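Local coordinates for protein paenibacillus xanthan lyase (Paenibacillus, PDB 6F2P) that cleaves the polysaccharide xanthan by elimination, probably at the mannosyl-glucuronosyl linkages of its side chains, and belongs to polysaccharide lyase family 8, at residues A[437-442]-A[508-513]; A[477-482]-A[500-505]; A[496-501]-A[640-645]; A[534-539]-A[573-578]. All blocks are in the same frame, centred on the assembly; numbering follows the deposited sequence.

In the fold
The four contacts illustrate how a large antiparallel beta domain, the family 8 super-sandwich, has its strands joined and is tied to the next domain. Contact 1 opens first along the chain and encloses contact 2; strand 493-501, shared by contacts 2 and 3, then leads into strand 508-516 of contact 1. Contact 3 spans contact 4 and reaches forward to the C-terminal beta-sandwich. Centre to centre, contacts 1 and 2 lie about 12 Å apart, and contact 3 about 15 Å from each. Contacts 1 and 4 fall at opposite margins of one five-stranded sheet, their centres about 19 Å apart. Leu441 and Thr508 of contact 1 pack against Leu480 and Ser502 of contact 2, where two sheets meet.

Contact 1. Residues A[437-442]-A[508-513]; sequences GTTVLQ and TETIVE
Thr439 OG1 and Thr510 OG1 meet at 2.8 Å, and each hydroxyl has a second partner, Lys484 NZ for the first and His606 NE2 for the second. The pair bridges a non-hydrogen-bonded position of an antiparallel ladder, in which the short edge strand 439-441 joins strand 508-516 in a sheet of the super-sandwich domain. In both threonines OG1 stands beside the backbone N, anti to the carbonyl carbon (chi1 -66° and -75°), which turns the two hydroxyls to one another across the strands. Both side chains share a face with Leu441 and Thr508, and on that face the two threonines touch Tyr615 of strand 613-621 in the other sheet. Leu441 brings CD2 to 3.6 Å from Thr508 OG1.

The backbone supplies the regular bonds. Val440 and Glu509 form the hydrogen-bonded pair, with Val440 N to Glu509 O and Glu509 N to Val440 O both at 2.7 Å. Two residues further along the ladder, Ile511 N reaches Thr438 O at 2.8 Å. Gly437 N then donates to Ile511 O as the chain enters the strand; its positive phi is a conformation in which a side chain would press on the preceding carbonyl.

On the opposite face Glu509 stretches out beyond CG, and OE1 makes a salt bridge with Arg434. The Gln442 side chain crosses this carboxylate with its amide plane turned 39° from it. No hydrogen bond joins them: Gln442 NE2 is poorly aimed, although it lies 3.2 Å from Glu509 OE1.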
loop_
_atom_site.group_PDB
_atom_site.type_symbol
_atom_site.label_atom_id
_atom_site.label_comp_id
_atom_site.label_asym_id
_atom_site.label_seq_id
_atom_site.Cartn_x
_atom_site.Cartn_y
_atom_site.Cartn_z
ATOM N N GLY A 437 5.304 -5.340 -18.927
ATOM C CA GLY A 437 4.419 -4.454 -18.197
ATOM C C GLY A 437 4.957 -3.051 -18.032
ATOM O O GLY A 437 4.188 -2.105 -17.868
ATOM N N THR A 438 6.278 -2.915 -18.083
ATOM C CA THR A 438 6.932 -1.641 -17.804
ATOM C C THR A 438 6.726 -0.607 -18.904
ATOM O O THR A 438 6.563 -0.959 -20.074
ATOM C CB THR A 438 8.448 -1.830 -17.615
ATOM O OG1 THR A 438 8.988 -2.499 -18.761
ATOM C CG2 THR A 438 8.728 -2.662 -16.376
ATOM N N THR A 439 6.745 0.666 -18.518
ATOM C CA THR A 439 6.860 1.756 -19.479
ATOM C C THR A 439 8.230 2.394 -19.311
ATOM O O THR A 439 8.537 2.884 -18.234
ATOM C CB THR A 439 5.784 2.825 -19.241
ATOM O OG1 THR A 439 4.496 2.265 -19.519
ATOM C CG2 THR A 439 6.015 4.031 -20.127
ATOM N N VAL A 440 9.047 2.393 -20.364
ATOM C CA VAL A 440 10.440 2.857 -20.259
ATOM C C VAL A 440 10.943 3.707 -21.435
ATOM O O VAL A 440 10.335 3.725 -22.516
ATOM C CB VAL A 440 11.417 1.666 -20.155
ATOM C CG1 VAL A 440 11.155 0.839 -18.903
ATOM C CG2 VAL A 440 11.330 0.809 -21.413
ATOM N N LEU A 441 12.062 4.403 -21.216
ATOM C CA LEU A 441 12.818 5.014 -22.309
ATOM C C LEU A 441 13.651 3.913 -22.936
ATOM O O LEU A 441 14.330 3.170 -22.223
ATOM C CB LEU A 441 13.754 6.098 -21.793
ATOM C CG LEU A 441 13.100 7.314 -21.151
ATOM C CD1 LEU A 441 14.173 8.236 -20.576
ATOM C CD2 LEU A 441 12.209 8.048 -22.162
ATOM N N GLN A 442 13.601 3.801 -24.260
ATOM C CA GLN A 442 14.201 2.658 -24.943
ATOM C C GLN A 442 15.699 2.522 -24.693
ATOM O O GLN A 442 16.461 3.485 -24.862
ATOM C CB GLN A 442 13.934 2.727 -26.443
ATOM C CG GLN A 442 14.716 1.710 -27.238
ATOM C CD GLN A 442 14.338 1.702 -28.701
ATOM O OE1 GLN A 442 13.884 2.712 -29.238
ATOM N NE2 GLN A 442 14.512 0.554 -29.356
ATOM N N THR A 508 9.980 6.147 -26.483
ATOM C CA THR A 508 9.401 5.623 -25.259
ATOM C C THR A 508 8.597 4.351 -25.549
ATOM O O THR A 508 7.865 4.274 -26.536
ATOM C CB THR A 508 8.542 6.702 -24.579
ATOM O OG1 THR A 508 9.363 7.851 -24.325
ATOM C CG2 THR A 508 7.955 6.205 -23.261
ATOM N N GLU A 509 8.750 3.341 -24.699
ATOM C CA GLU A 509 8.142 2.041 -24.963
ATOM C C GLU A 509 7.341 1.515 -23.778
ATOM O O GLU A 509 7.654 1.798 -22.620
ATOM C CB GLU A 509 9.218 1.015 -25.323
ATOM C CG GLU A 509 10.060 1.376 -26.528
ATOM C CD GLU A 509 11.141 0.352 -26.821
ATOM O OE1 GLU A 509 11.606 0.297 -27.983
ATOM O OE2 GLU A 509 11.526 -0.396 -25.898
ATOM N N THR A 510 6.302 0.744 -24.079
ATOM C CA THR A 510 5.570 0.010 -23.053
ATOM C C THR A 510 5.565 -1.464 -23.426
ATOM O O THR A 510 5.106 -1.830 -24.510
ATOM C CB THR A 510 4.128 0.511 -22.910
ATOM O OG1 THR A 510 4.134 1.773 -22.224
ATOM C CG2 THR A 510 3.275 -0.501 -22.131
ATOM N N ILE A 511 6.084 -2.307 -22.536
ATOM C CA ILE A 511 6.275 -3.708 -22.882
ATOM C C ILE A 511 5.059 -4.544 -22.534
ATOM O O ILE A 511 4.686 -4.651 -21.365
ATOM C CB ILE A 511 7.510 -4.313 -22.188
ATOM C CG1 ILE A 511 8.717 -3.371 -22.308
ATOM C CG2 ILE A 511 7.804 -5.693 -22.753
ATOM C CD1 ILE A 511 9.024 -2.929 -23.721
ATOM N N VAL A 512 4.435 -5.132 -23.549
ATOM C CA VAL A 512 3.281 -5.991 -23.306
ATOM C C VAL A 512 3.731 -7.369 -22.844
ATOM O O VAL A 512 3.163 -7.949 -21.911
ATOM C CB VAL A 512 2.391 -6.143 -24.558
ATOM C CG1 VAL A 512 1.392 -7.277 -24.368
ATOM C CG2 VAL A 512 1.665 -4.854 -24.850
ATOM N N GLU A 513 4.762 -7.885 -23.500
ATOM C CA GLU A 513 5.212 -9.245 -23.258
ATOM C C GLU A 513 6.715 -9.356 -23.496
ATOM O O GLU A 513 7.292 -8.593 -24.276
ATOM C CB GLU A 513 4.442 -10.204 -24.166
ATOM C CG GLU A 513 4.708 -11.671 -23.931
ATOM C CD GLU A 513 4.620 -12.070 -22.465
ATOM O OE1 GLU A 513 3.542 -12.529 -22.035
ATOM O OE2 GLU A 513 5.635 -11.945 -21.745
#

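Contact 2. Residues A[477-482]-A[500-505]; sequences GKSLTA and IASTDG
This is a largely polar contact beyond the open end of the hairpin formed by strands 481-488 and 493-501, made where Ser479 meets Thr503 and Asp504. The last ladder rung is the hydrogen-bonded antiparallel pair of Thr481 and Ala501, with Thr481 N to Ala501 O and Ala501 N to Thr481 O both at 3.0 Å. Past it, the Asp504 carboxylate takes over the pairing. Its OD1 receives Ser479 N at 2.9 Å through the syn lone pair, a nearly straight bond (168°), while OD2 takes the hydroxyls of Ser479 and Ser502 from one face of the carboxylate plane. Ser502 OG closes an ST turn by accepting Asp504 N, and its own bond to Asp504 OD2 holds the carboxylate at the strand ends of this super-sandwich sheet. With OG set between its backbone N and carbonyl carbon (chi1 66°), Ser479 offers that oxygen to Thr503 N at 2.7 Å and to Thr503 OG1 at 3.1 Å. Replacing Asp504 by an alanine would probably leave Ser479 N and two serine hydroxyls without the carboxylate that accepts from them. Leu480 packs its CD1 4.0 Å from Ser502 CB, and Leu441 of contact 1 touches both residues.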
loop_
_atom_site.group_PDB
_atom_site.type_symbol
_atom_site.label_atom_id
_atom_site.label_comp_id
_atom_site.label_asym_id
_atom_site.label_seq_id
_atom_site.Cartn_x
_atom_site.Cartn_y
_atom_site.Cartn_z
ATOM N N GLY A 477 15.863 10.231 -12.452
ATOM C CA GLY A 477 16.872 10.739 -13.369
ATOM C C GLY A 477 16.346 10.995 -14.776
ATOM O O GLY A 477 17.096 11.398 -15.665
ATOM N N LYS A 478 15.054 10.767 -14.981
ATOM C CA LYS A 478 14.445 11.017 -16.278
ATOM C C LYS A 478 13.237 11.934 -16.144
ATOM O O LYS A 478 12.743 12.169 -15.038
ATOM C CB LYS A 478 14.043 9.701 -16.937
ATOM C CG LYS A 478 15.171 8.661 -17.023
ATOM C CD LYS A 478 16.346 9.147 -17.832
ATOM C CE LYS A 478 17.290 7.985 -18.165
ATOM N NZ LYS A 478 18.569 8.449 -18.808
ATOM N N SER A 479 12.768 12.474 -17.263
ATOM C CA SER A 479 11.556 13.279 -17.222
ATOM C C SER A 479 10.358 12.349 -17.347
ATOM O O SER A 479 9.249 12.690 -16.918
ATOM C CB SER A 479 11.533 14.313 -18.343
ATOM O OG SER A 479 11.456 13.685 -19.613
ATOM N N LEU A 480 10.604 11.176 -17.934
ATOM C CA LEU A 480 9.561 10.206 -18.243
ATOM C C LEU A 480 8.594 10.045 -17.095
ATOM O O LEU A 480 8.997 9.887 -15.944
ATOM C CB LEU A 480 10.152 8.837 -18.614
ATOM C CG LEU A 480 9.088 7.764 -18.888
ATOM C CD1 LEU A 480 8.141 8.192 -20.008
ATOM C CD2 LEU A 480 9.690 6.402 -19.203
ATOM N N THR A 481 7.310 10.111 -17.416
ATOM C CA THR A 481 6.273 9.924 -16.421
ATOM C C THR A 481 5.063 9.283 -17.087
ATOM O O THR A 481 4.860 9.425 -18.296
ATOM C CB THR A 481 5.907 11.262 -15.760
ATOM O OG1 THR A 481 5.186 11.025 -14.546
ATOM C CG2 THR A 481 5.089 12.121 -16.710
ATOM N N ALA A 482 4.274 8.549 -16.312
ATOM C CA ALA A 482 3.119 7.859 -16.871
ATOM C C ALA A 482 2.127 7.442 -15.798
ATOM O O ALA A 482 2.493 7.262 -14.634
ATOM C CB ALA A 482 3.569 6.648 -17.645
ATOM N N ILE A 500 1.320 9.620 -20.636
ATOM C CA ILE A 500 2.697 9.245 -20.912
ATOM C C ILE A 500 3.433 10.404 -21.561
ATOM O O ILE A 500 3.167 10.743 -22.708
ATOM C CB ILE A 500 2.787 8.018 -21.833
ATOM C CG1 ILE A 500 1.976 6.857 -21.259
ATOM C CG2 ILE A 500 4.241 7.604 -22.005
ATOM C CD1 ILE A 500 1.897 5.657 -22.168
ATOM N N ALA A 501 4.356 11.002 -20.812
ATOM C CA ALA A 501 5.049 12.209 -21.246
ATOM C C ALA A 501 6.557 12.178 -20.942
ATOM O O ALA A 501 6.993 11.732 -19.875
ATOM C CB ALA A 501 4.401 13.434 -20.617
ATOM N N SER A 502 7.348 12.667 -21.888
ATOM C CA SER A 502 8.790 12.688 -21.728
ATOM C C SER A 502 9.413 13.806 -22.552
ATOM O O SER A 502 8.895 14.175 -23.604
ATOM C CB SER A 502 9.386 11.338 -22.140
ATOM O OG SER A 502 10.786 11.440 -22.303
ATOM N N THR A 503 10.524 14.345 -22.062
ATOM C CA THR A 503 11.317 15.289 -22.833
ATOM C C THR A 503 12.760 14.810 -22.915
ATOM O O THR A 503 13.679 15.616 -23.034
ATOM C CB THR A 503 11.295 16.692 -22.214
ATOM O OG1 THR A 503 11.535 16.599 -20.805
ATOM C CG2 THR A 503 9.953 17.357 -22.452
ATOM N N ASP A 504 12.949 13.491 -22.867
ATOM C CA ASP A 504 14.287 12.903 -22.771
ATOM C C ASP A 504 14.908 12.632 -24.140
ATOM O O ASP A 504 16.036 12.149 -24.228
ATOM C CB ASP A 504 14.256 11.593 -21.963
ATOM C CG ASP A 504 13.685 11.770 -20.572
ATOM O OD1 ASP A 504 14.362 12.386 -19.726
ATOM O OD2 ASP A 504 12.564 11.282 -20.309
ATOM N N GLY A 505 14.167 12.918 -25.204
ATOM C CA GLY A 505 14.679 12.717 -26.549
ATOM C C GLY A 505 14.931 11.270 -26.941
ATOM O O GLY A 505 15.723 10.991 -27.846
#

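Contact 3. Residues A[496-501]-A[640-645]; sequences LGSGIA and LENSSS
Asn642 and Ser498 carry the hydrogen bonds between strand 493-501 and the end of strand 637-642 with the turn after it; the strand axes run 53° apart and form no ladder. Asn642 ND2 donates to Gly497 O at 3.2 Å; the oxygen lies in the plane of the amide, but the donor stands 48° out of the carbonyl plane. With CG anti to the backbone N (chi1 176°), the amide is carried across to strand 493-501, while its OD1 accepts from Gln647 NE2. A second, weak bond runs from Ser498 OG to Ser643 O at 2.8 Å. Substituting a leucine for Asn642 is likely to strip Gly497 O of this donor and Gln647 NE2 of its acceptor.

Van der Waals contacts surround these bonds. Leu496 and Asn642 lie antiparallel, each reaching past the other, with Leu496 CD1 4.1 Å from Asn642 CB, and Ser498 CB rests 3.5 Å from Asn642 OD1.

Ser643 OG donates to Glu641 OE1 and accepts Ser645 N, closing an ST turn. Gly499, in a G1 beta bulge with Ile500 opposite Gly613, brings its CA to 4.4 Å from Ser644 CB. Together they make an interdomain seam, joining the super-sandwich to the C-terminal beta-sandwich of a family 8 lyase.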
loop_
_atom_site.group_PDB
_atom_site.type_symbol
_atom_site.label_atom_id
_atom_site.label_comp_id
_atom_site.label_asym_id
_atom_site.label_seq_id
_atom_site.Cartn_x
_atom_site.Cartn_y
_atom_site.Cartn_z
ATOM N N LEU A 496 -3.979 -0.359 -18.530
ATOM C CA LEU A 496 -4.199 0.931 -19.163
ATOM C C LEU A 496 -3.072 1.893 -18.852
ATOM O O LEU A 496 -2.531 1.903 -17.745
ATOM C CB LEU A 496 -5.499 1.559 -18.671
ATOM C CG LEU A 496 -6.821 0.830 -18.899
ATOM C CD1 LEU A 496 -7.960 1.753 -18.504
ATOM C CD2 LEU A 496 -6.957 0.378 -20.346
ATOM N N GLY A 497 -2.734 2.719 -19.830
ATOM C CA GLY A 497 -1.758 3.762 -19.613
ATOM C C GLY A 497 -2.199 5.034 -20.305
ATOM O O GLY A 497 -2.814 4.992 -21.367
ATOM N N SER A 498 -1.887 6.167 -19.691
ATOM C CA SER A 498 -2.149 7.462 -20.284
ATOM C C SER A 498 -1.288 8.462 -19.546
ATOM O O SER A 498 -0.622 8.110 -18.568
ATOM C CB SER A 498 -3.608 7.846 -20.090
ATOM O OG SER A 498 -3.834 8.149 -18.726
ATOM N N GLY A 499 -1.312 9.709 -20.000
ATOM C CA GLY A 499 -0.466 10.743 -19.433
ATOM C C GLY A 499 1.009 10.465 -19.656
ATOM O O GLY A 499 1.853 11.001 -18.949
ATOM N N ILE A 500 1.320 9.620 -20.636
ATOM C CA ILE A 500 2.697 9.245 -20.912
ATOM C C ILE A 500 3.433 10.404 -21.561
ATOM O O ILE A 500 3.167 10.743 -22.708
ATOM C CB ILE A 500 2.787 8.018 -21.833
ATOM C CG1 ILE A 500 1.976 6.857 -21.259
ATOM C CG2 ILE A 500 4.241 7.604 -22.005
ATOM C CD1 ILE A 500 1.897 5.657 -22.168
ATOM N N ALA A 501 4.356 11.002 -20.812
ATOM C CA ALA A 501 5.049 12.209 -21.246
ATOM C C ALA A 501 6.557 12.178 -20.942
ATOM O O ALA A 501 6.993 11.732 -19.875
ATOM C CB ALA A 501 4.401 13.434 -20.617
ATOM N N LEU A 640 -14.173 2.511 -19.471
ATOM C CA LEU A 640 -15.063 3.644 -19.278
ATOM C C LEU A 640 -14.335 4.937 -19.567
ATOM O O LEU A 640 -14.929 5.897 -20.065
ATOM C CB LEU A 640 -15.607 3.662 -17.847
ATOM C CG LEU A 640 -16.300 2.369 -17.408
ATOM C CD1 LEU A 640 -16.837 2.488 -15.995
ATOM C CD2 LEU A 640 -17.411 1.980 -18.372
ATOM N N GLU A 641 -13.046 4.950 -19.239
ATOM C CA GLU A 641 -12.191 6.110 -19.452
ATOM C C GLU A 641 -10.755 5.675 -19.324
ATOM O O GLU A 641 -10.441 4.781 -18.545
ATOM C CB GLU A 641 -12.469 7.197 -18.413
ATOM C CG GLU A 641 -11.634 8.465 -18.581
ATOM C CD GLU A 641 -12.083 9.581 -17.658
ATOM O OE1 GLU A 641 -11.425 10.644 -17.632
ATOM O OE2 GLU A 641 -13.098 9.397 -16.956
ATOM N N ASN A 642 -9.886 6.304 -20.102
ATOM C CA ASN A 642 -8.455 6.118 -19.954
ATOM C C ASN A 642 -7.753 7.442 -20.229
ATOM O O ASN A 642 -7.287 7.698 -21.345
ATOM C CB ASN A 642 -7.972 5.024 -20.896
ATOM C CG ASN A 642 -6.478 4.842 -20.852
ATOM O OD1 ASN A 642 -5.834 5.141 -19.851
ATOM N ND2 ASN A 642 -5.913 4.362 -21.951
ATOM N N SER A 643 -7.720 8.296 -19.211
ATOM C CA SER A 643 -7.126 9.617 -19.338
ATOM C C SER A 643 -6.225 9.893 -18.148
ATOM O O SER A 643 -6.064 9.045 -17.269
ATOM C CB SER A 643 -8.211 10.686 -19.392
ATOM O OG SER A 643 -8.787 10.874 -18.111
ATOM N N SER A 644 -5.654 11.091 -18.120
ATOM C CA SER A 644 -4.787 11.503 -17.030
ATOM C C SER A 644 -5.613 11.910 -15.806
ATOM O O SER A 644 -5.076 12.215 -14.741
ATOM C CB SER A 644 -3.899 12.663 -17.483
ATOM O OG SER A 644 -4.695 13.792 -17.792
ATOM N N SER A 645 -6.929 11.910 -15.955
ATOM C CA SER A 645 -7.780 12.323 -14.855
ATOM C C SER A 645 -8.298 11.084 -14.137
ATOM O O SER A 645 -8.439 11.082 -12.908
ATOM C CB SER A 645 -8.925 13.211 -15.347
ATOM O OG SER A 645 -9.723 13.651 -14.260
#

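Contact 4. Residues A[534-539]-A[573-578]; sequences GSLGWS and REARSG
Trp538 and Arg573 cross at the mouth of a type II beta turn, Ser535 to Trp538, which precedes edge strand 539-543. Gly537 and Trp538 together pair with Arg573 as a G1 beta bulge. The indole and guanidinium planes stand 66° apart, so the two groups do not stack. Instead the ring presents its edge to the strand: Trp538 CE3 lies 3.6 Å from Arg573 N and 4.0 Å from Arg573 CB. A trans first torsion (chi1 178°) swings the indole to the side of the arginine's first carbons. Leu525 and Met600 touch both side chains.

Two backbone bonds hold the turn to the strand. Arg573 N donates to Trp538 O at 2.8 Å, and Gly537 N to Arg573 O at 2.7 Å.

Beyond CB the arginine runs along the beginning of the turn and bends at chi3 (-58°), which lays its guanidinium flat against Gly534. The glycine CA sits 3.7 Å above the plane, over its centre, and Gly534 O lies over the same group without bonding to it. The charged end is held elsewhere, NH1 donating to Asn523 O and Gly521 O.

Leu536, within the turn, leans along the strand, its CD2 4.0 Å from Glu574 C and its CD1 4.4 Å from Ala575 CB.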
loop_
_atom_site.group_PDB
_atom_site.type_symbol
_atom_site.label_atom_id
_atom_site.label_comp_id
_atom_site.label_asym_id
_atom_site.label_seq_id
_atom_site.Cartn_x
_atom_site.Cartn_y
_atom_site.Cartn_z
ATOM N N GLY A 534 7.371 -18.841 -37.473
ATOM C CA GLY A 534 7.846 -19.279 -36.168
ATOM C C GLY A 534 9.358 -19.339 -36.022
ATOM O O GLY A 534 9.886 -19.891 -35.056
ATOM N N SER A 535 10.066 -18.755 -36.979
ATOM C CA SER A 535 11.514 -18.856 -37.011
ATOM C C SER A 535 12.191 -17.723 -36.244
ATOM O O SER A 535 11.717 -16.582 -36.252
ATOM C CB SER A 535 12.009 -18.883 -38.459
ATOM O OG SER A 535 11.678 -17.678 -39.128
ATOM N N LEU A 536 13.302 -18.056 -35.586
ATOM C CA LEU A 536 14.097 -17.081 -34.847
ATOM C C LEU A 536 14.611 -16.003 -35.786
ATOM O O LEU A 536 15.011 -16.290 -36.905
ATOM C CB LEU A 536 15.268 -17.772 -34.158
ATOM C CG LEU A 536 14.841 -18.830 -33.149
ATOM C CD1 LEU A 536 16.025 -19.678 -32.743
ATOM C CD2 LEU A 536 14.249 -18.144 -31.941
ATOM N N GLY A 537 14.595 -14.761 -35.320
ATOM C CA GLY A 537 14.983 -13.634 -36.140
ATOM C C GLY A 537 13.778 -12.816 -36.553
ATOM O O GLY A 537 13.915 -11.642 -36.917
ATOM N N TRP A 538 12.597 -13.438 -36.490
ATOM C CA TRP A 538 11.334 -12.778 -36.845
ATOM C C TRP A 538 11.110 -11.453 -36.127
ATOM O O TRP A 538 11.296 -11.348 -34.912
ATOM C CB TRP A 538 10.145 -13.686 -36.576
ATOM C CG TRP A 538 8.836 -13.020 -36.873
ATOM C CD1 TRP A 538 8.220 -12.922 -38.090
ATOM C CD2 TRP A 538 7.979 -12.359 -35.938
ATOM N NE1 TRP A 538 7.034 -12.237 -37.968
ATOM C CE2 TRP A 538 6.863 -11.884 -36.656
ATOM C CE3 TRP A 538 8.045 -12.124 -34.562
ATOM C CZ2 TRP A 538 5.825 -11.189 -36.042
ATOM C CZ3 TRP A 538 7.013 -11.434 -33.956
ATOM C CH2 TRP A 538 5.917 -10.975 -34.696
ATOM N N SER A 539 10.688 -10.453 -36.893
ATOM C CA SER A 539 10.549 -9.096 -36.390
ATOM C C SER A 539 9.640 -8.266 -37.300
ATOM O O SER A 539 9.876 -8.168 -38.512
ATOM C CB SER A 539 11.921 -8.443 -36.280
ATOM O OG SER A 539 11.818 -7.125 -35.779
ATOM N N ARG A 573 10.861 -12.251 -32.252
ATOM C CA ARG A 573 11.206 -13.594 -31.802
ATOM C C ARG A 573 12.709 -13.821 -32.027
ATOM O O ARG A 573 13.165 -13.902 -33.163
ATOM C CB ARG A 573 10.378 -14.632 -32.557
ATOM C CG ARG A 573 10.597 -16.047 -32.082
ATOM C CD ARG A 573 10.036 -17.047 -33.061
ATOM N NE ARG A 573 8.615 -16.838 -33.296
ATOM C CZ ARG A 573 7.651 -17.558 -32.732
ATOM N NH1 ARG A 573 7.963 -18.540 -31.893
ATOM N NH2 ARG A 573 6.377 -17.294 -33.010
ATOM N N GLU A 574 13.487 -13.888 -30.953
ATOM C CA GLU A 574 14.933 -13.999 -31.107
ATOM C C GLU A 574 15.542 -14.910 -30.061
ATOM O O GLU A 574 14.913 -15.198 -29.037
ATOM C CB GLU A 574 15.593 -12.622 -31.036
ATOM C CG GLU A 574 15.401 -11.930 -29.708
ATOM C CD GLU A 574 16.238 -10.682 -29.579
ATOM O OE1 GLU A 574 16.268 -10.084 -28.483
ATOM O OE2 GLU A 574 16.871 -10.300 -30.577
ATOM N N ALA A 575 16.762 -15.373 -30.339
ATOM C CA ALA A 575 17.566 -16.110 -29.367
ATOM C C ALA A 575 18.474 -15.116 -28.670
ATOM O O ALA A 575 19.035 -14.213 -29.303
ATOM C CB ALA A 575 18.389 -17.190 -30.048
ATOM N N ARG A 576 18.616 -15.260 -27.361
ATOM C CA ARG A 576 19.454 -14.324 -26.633
ATOM C C ARG A 576 20.520 -15.031 -25.820
ATOM O O ARG A 576 20.286 -16.115 -25.280
ATOM C CB ARG A 576 18.601 -13.410 -25.762
ATOM C CG ARG A 576 17.750 -12.471 -26.585
ATOM C CD ARG A 576 16.990 -11.516 -25.716
ATOM N NE ARG A 576 17.869 -10.691 -24.895
ATOM C CZ ARG A 576 18.307 -9.489 -25.253
ATOM N NH1 ARG A 576 17.954 -8.983 -26.428
ATOM N NH2 ARG A 576 19.094 -8.799 -24.435
ATOM N N SER A 577 21.703 -14.427 -25.769
ATOM C CA SER A 577 22.790 -14.974 -24.974
ATOM C C SER A 577 23.261 -13.964 -23.957
ATOM O O SER A 577 23.155 -12.749 -24.160
ATOM C CB SER A 577 23.956 -15.436 -25.848
ATOM O OG SER A 577 23.633 -16.640 -26.520
ATOM N N GLY A 578 23.764 -14.485 -22.851
ATOM C CA GLY A 578 24.312 -13.661 -21.797
ATOM C C GLY A 578 24.722 -14.580 -20.675
ATOM O O GLY A 578 24.462 -15.794 -20.723
#